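Major capsid protein (Paramecium bursaria Chlorella virus 1, PDB 5TIP) self-assembles as trimers into the large icosahedral capsid of a chlorella virus, whose shell contains 5040 copies of it. Local coordinates at residues S40-I45 with T200-V205. Residues are numbered along the deposited sequence; the frame is centred on the assembly and turned at random.
Sequences SIQQTI and TMSVWV
Q42 lies flat across the indole of W204, a clear example of an extended polar side chain covering an aromatic neighbour on the adjacent strand. Its CB sits over one face, 3.4 Å from the centroid of the six-membered ring in a CH-pi contact. With CG anti to the backbone N (chi1 -172°) and the chain straight beyond it, the amide runs out over the rim at CZ2, stacked with its plane 15° from that of the ring, and OE1 comes 3.5 Å from W204 CZ2. The indole is steadied at its edge, where NE1 donates in plane to S202 OG (3.2 Å). The other sheet face carries V205, whose CG2 meets Q43 CG at 3.6 Å; the bent Q43 chain leads its amide to Y207 and S60. Beyond the pairing, I45 rests CD1 against both M201 CG and V203 CG2, 3.7 Å from each. I41 and V205 form an antiparallel hydrogen-bonded pair, each N donating to the other's O, and Q43 N donates to V203 O (2.8 Å). A water accepts from both V203 N and Q42 NE2. R328 of a second subunit makes a cation-pi contact with W204, so this pairing of strands 36-42 and 200-210, in the N-terminal jelly roll of the double jelly-roll capsid fold, borders the trimer interface.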
ATOM      1  N   SER A  40     -26.808  -5.447   2.924  1.00 26.19           N
ATOM      2  CA  SER A  40     -26.898  -4.030   3.250  1.00 24.13           C
ATOM      3  C   SER A  40     -28.360  -3.609   3.167  1.00 26.08           C
ATOM      4  O   SER A  40     -28.995  -3.766   2.118  1.00 30.77           O
ATOM      5  CB  SER A  40     -26.037  -3.200   2.300  1.00 19.89           C
ATOM      6  OG  SER A  40     -25.995  -1.844   2.703  1.00 24.66           O
ATOM      7  N   ILE A  41     -28.896  -3.085   4.267  1.00 23.81           N
ATOM      8  CA  ILE A  41     -30.315  -2.775   4.383  1.00 23.12           C
ATOM      9  C   ILE A  41     -30.465  -1.317   4.793  1.00 23.90           C
ATOM     10  O   ILE A  41     -29.792  -0.857   5.721  1.00 24.83           O
ATOM     11  CB  ILE A  41     -31.018  -3.705   5.391  1.00 25.22           C
ATOM     12  CG1 ILE A  41     -30.848  -5.165   4.959  1.00 27.36           C
ATOM     13  CG2 ILE A  41     -32.489  -3.344   5.519  1.00 27.01           C
ATOM     14  CD1 ILE A  41     -31.468  -6.168   5.895  1.00 28.75           C
ATOM     15  N   GLN A  42     -31.346  -0.597   4.103  1.00 24.96           N
ATOM     16  CA  GLN A  42     -31.532   0.823   4.351  1.00 24.53           C
ATOM     17  C   GLN A  42     -32.327   1.053   5.629  1.00 28.37           C
ATOM     18  O   GLN A  42     -33.219   0.275   5.983  1.00 30.25           O
ATOM     19  CB  GLN A  42     -32.245   1.479   3.167  1.00 25.60           C
ATOM     20  CG  GLN A  42     -32.317   2.993   3.240  1.00 26.54           C
ATOM     21  CD  GLN A  42     -33.019   3.599   2.044  1.00 28.16           C
ATOM     22  OE1 GLN A  42     -33.556   2.885   1.196  1.00 29.35           O
ATOM     23  NE2 GLN A  42     -33.018   4.923   1.968  1.00 29.15           N
ATOM     24  N   GLN A  43     -32.000   2.142   6.320  1.00 29.12           N
ATOM     25  CA  GLN A  43     -32.624   2.500   7.583  1.00 27.15           C
ATOM     26  C   GLN A  43     -33.581   3.670   7.394  1.00 28.25           C
ATOM     27  O   GLN A  43     -33.528   4.397   6.398  1.00 30.97           O
ATOM     28  CB  GLN A  43     -31.572   2.864   8.635  1.00 24.49           C
ATOM     29  CG  GLN A  43     -30.547   1.780   8.901  1.00 24.86           C
ATOM     30  CD  GLN A  43     -31.161   0.524   9.483  1.00 29.16           C
ATOM     31  OE1 GLN A  43     -31.834   0.568  10.513  1.00 33.72           O
ATOM     32  NE2 GLN A  43     -30.931  -0.606   8.828  1.00 31.65           N
ATOM     33  N   THR A  44     -34.458   3.844   8.377  1.00 31.63           N
ATOM     34  CA  THR A  44     -35.380   4.971   8.406  1.00 33.55           C
ATOM     35  C   THR A  44     -34.745   6.118   9.182  1.00 32.18           C
ATOM     36  O   THR A  44     -34.285   5.929  10.312  1.00 33.40           O
ATOM     37  CB  THR A  44     -36.710   4.568   9.047  1.00 36.39           C
ATOM     38  OG1 THR A  44     -37.295   3.490   8.305  1.00 37.32           O
ATOM     39  CG2 THR A  44     -37.674   5.745   9.062  1.00 35.11           C
ATOM     40  N   ILE A  45     -34.713   7.297   8.570  1.00 32.27           N
ATOM     41  CA  ILE A  45     -34.133   8.486   9.183  1.00 34.13           C
ATOM     42  C   ILE A  45     -35.255   9.301   9.808  1.00 38.67           C
ATOM     43  O   ILE A  45     -36.228   9.657   9.131  1.00 42.93           O
ATOM     44  CB  ILE A  45     -33.349   9.317   8.153  1.00 34.44           C
ATOM     45  CG1 ILE A  45     -32.188   8.500   7.582  1.00 29.27           C
ATOM     46  CG2 ILE A  45     -32.836  10.602   8.785  1.00 35.37           C
ATOM     47  CD1 ILE A  45     -31.336   9.260   6.591  1.00 27.05           C
ATOM     48  N   THR A 200     -29.833  15.372   0.430  1.00 32.64           N
ATOM     49  CA  THR A 200     -30.632  14.176   0.645  1.00 32.56           C
ATOM     50  C   THR A 200     -29.757  13.116   1.297  1.00 31.54           C
ATOM     51  O   THR A 200     -28.591  12.948   0.924  1.00 32.26           O
ATOM     52  CB  THR A 200     -31.205  13.645  -0.672  1.00 35.18           C
ATOM     53  OG1 THR A 200     -30.503  14.236  -1.771  1.00 41.60           O
ATOM     54  CG2 THR A 200     -32.680  13.993  -0.784  1.00 38.75           C
ATOM     55  N   MET A 201     -30.314  12.409   2.276  1.00 29.68           N
ATOM     56  CA  MET A 201     -29.537  11.500   3.104  1.00 28.81           C
ATOM     57  C   MET A 201     -30.219  10.143   3.183  1.00 29.81           C
ATOM     58  O   MET A 201     -31.449  10.043   3.161  1.00 32.05           O
ATOM     59  CB  MET A 201     -29.340  12.052   4.524  1.00 32.51           C
ATOM     60  CG  MET A 201     -28.426  11.197   5.391  1.00 34.65           C
ATOM     61  SD  MET A 201     -28.433  11.670   7.127  1.00 40.09           S
ATOM     62  CE  MET A 201     -28.735  13.421   6.987  1.00 39.80           C
ATOM     63  N   SER A 202     -29.399   9.098   3.269  1.00 30.21           N
ATOM     64  CA  SER A 202     -29.878   7.753   3.541  1.00 30.17           C
ATOM     65  C   SER A 202     -28.802   7.012   4.323  1.00 26.91           C
ATOM     66  O   SER A 202     -27.605   7.237   4.124  1.00 26.88           O
ATOM     67  CB  SER A 202     -30.226   6.998   2.253  1.00 32.12           C
ATOM     68  OG  SER A 202     -29.100   6.887   1.401  1.00 36.60           O
ATOM     69  N   VAL A 203     -29.242   6.136   5.220  1.00 26.89           N
ATOM     70  CA  VAL A 203     -28.351   5.365   6.079  1.00 25.15           C
ATOM     71  C   VAL A 203     -28.506   3.897   5.719  1.00 28.82           C
ATOM     72  O   VAL A 203     -29.630   3.386   5.646  1.00 29.65           O
ATOM     73  CB  VAL A 203     -28.653   5.601   7.570  1.00 25.73           C
ATOM     74  CG1 VAL A 203     -27.687   4.812   8.439  1.00 25.21           C
ATOM     75  CG2 VAL A 203     -28.581   7.085   7.895  1.00 22.38           C
ATOM     76  N   TRP A 204     -27.383   3.223   5.489  1.00 30.30           N
ATOM     77  CA  TRP A 204     -27.374   1.817   5.113  1.00 26.57           C
ATOM     78  C   TRP A 204     -26.516   1.040   6.100  1.00 25.52           C
ATOM     79  O   TRP A 204     -25.393   1.452   6.411  1.00 27.10           O
ATOM     80  CB  TRP A 204     -26.852   1.641   3.685  1.00 24.12           C
ATOM     81  CG  TRP A 204     -27.758   2.245   2.657  1.00 24.53           C
ATOM     82  CD1 TRP A 204     -27.860   3.566   2.328  1.00 21.00           C
ATOM     83  CD2 TRP A 204     -28.701   1.553   1.831  1.00 23.85           C
ATOM     84  NE1 TRP A 204     -28.803   3.738   1.346  1.00 22.38           N
ATOM     85  CE2 TRP A 204     -29.333   2.517   1.023  1.00 23.52           C
ATOM     86  CE3 TRP A 204     -29.069   0.211   1.694  1.00 23.22           C
ATOM     87  CZ2 TRP A 204     -30.312   2.183   0.092  1.00 28.21           C
ATOM     88  CZ3 TRP A 204     -30.041  -0.118   0.772  1.00 24.86           C
ATOM     89  CH2 TRP A 204     -30.652   0.863  -0.018  1.00 29.56           C
ATOM     90  N   VAL A 205     -27.048  -0.076   6.593  1.00 25.63           N
ATOM     91  CA  VAL A 205     -26.381  -0.908   7.587  1.00 24.01           C
ATOM     92  C   VAL A 205     -26.208  -2.306   7.008  1.00 25.80           C
ATOM     93  O   VAL A 205     -27.149  -2.868   6.437  1.00 26.77           O
ATOM     94  CB  VAL A 205     -27.170  -0.953   8.909  1.00 23.04           C
ATOM     95  CG1 VAL A 205     -26.512  -1.903   9.894  1.00 23.30           C
ATOM     96  CG2 VAL A 205     -27.273   0.440   9.505  1.00 22.18           C
TER
HETATM   97  O   HOH W   1     -32.270   5.881   4.955  1.00 31.99           O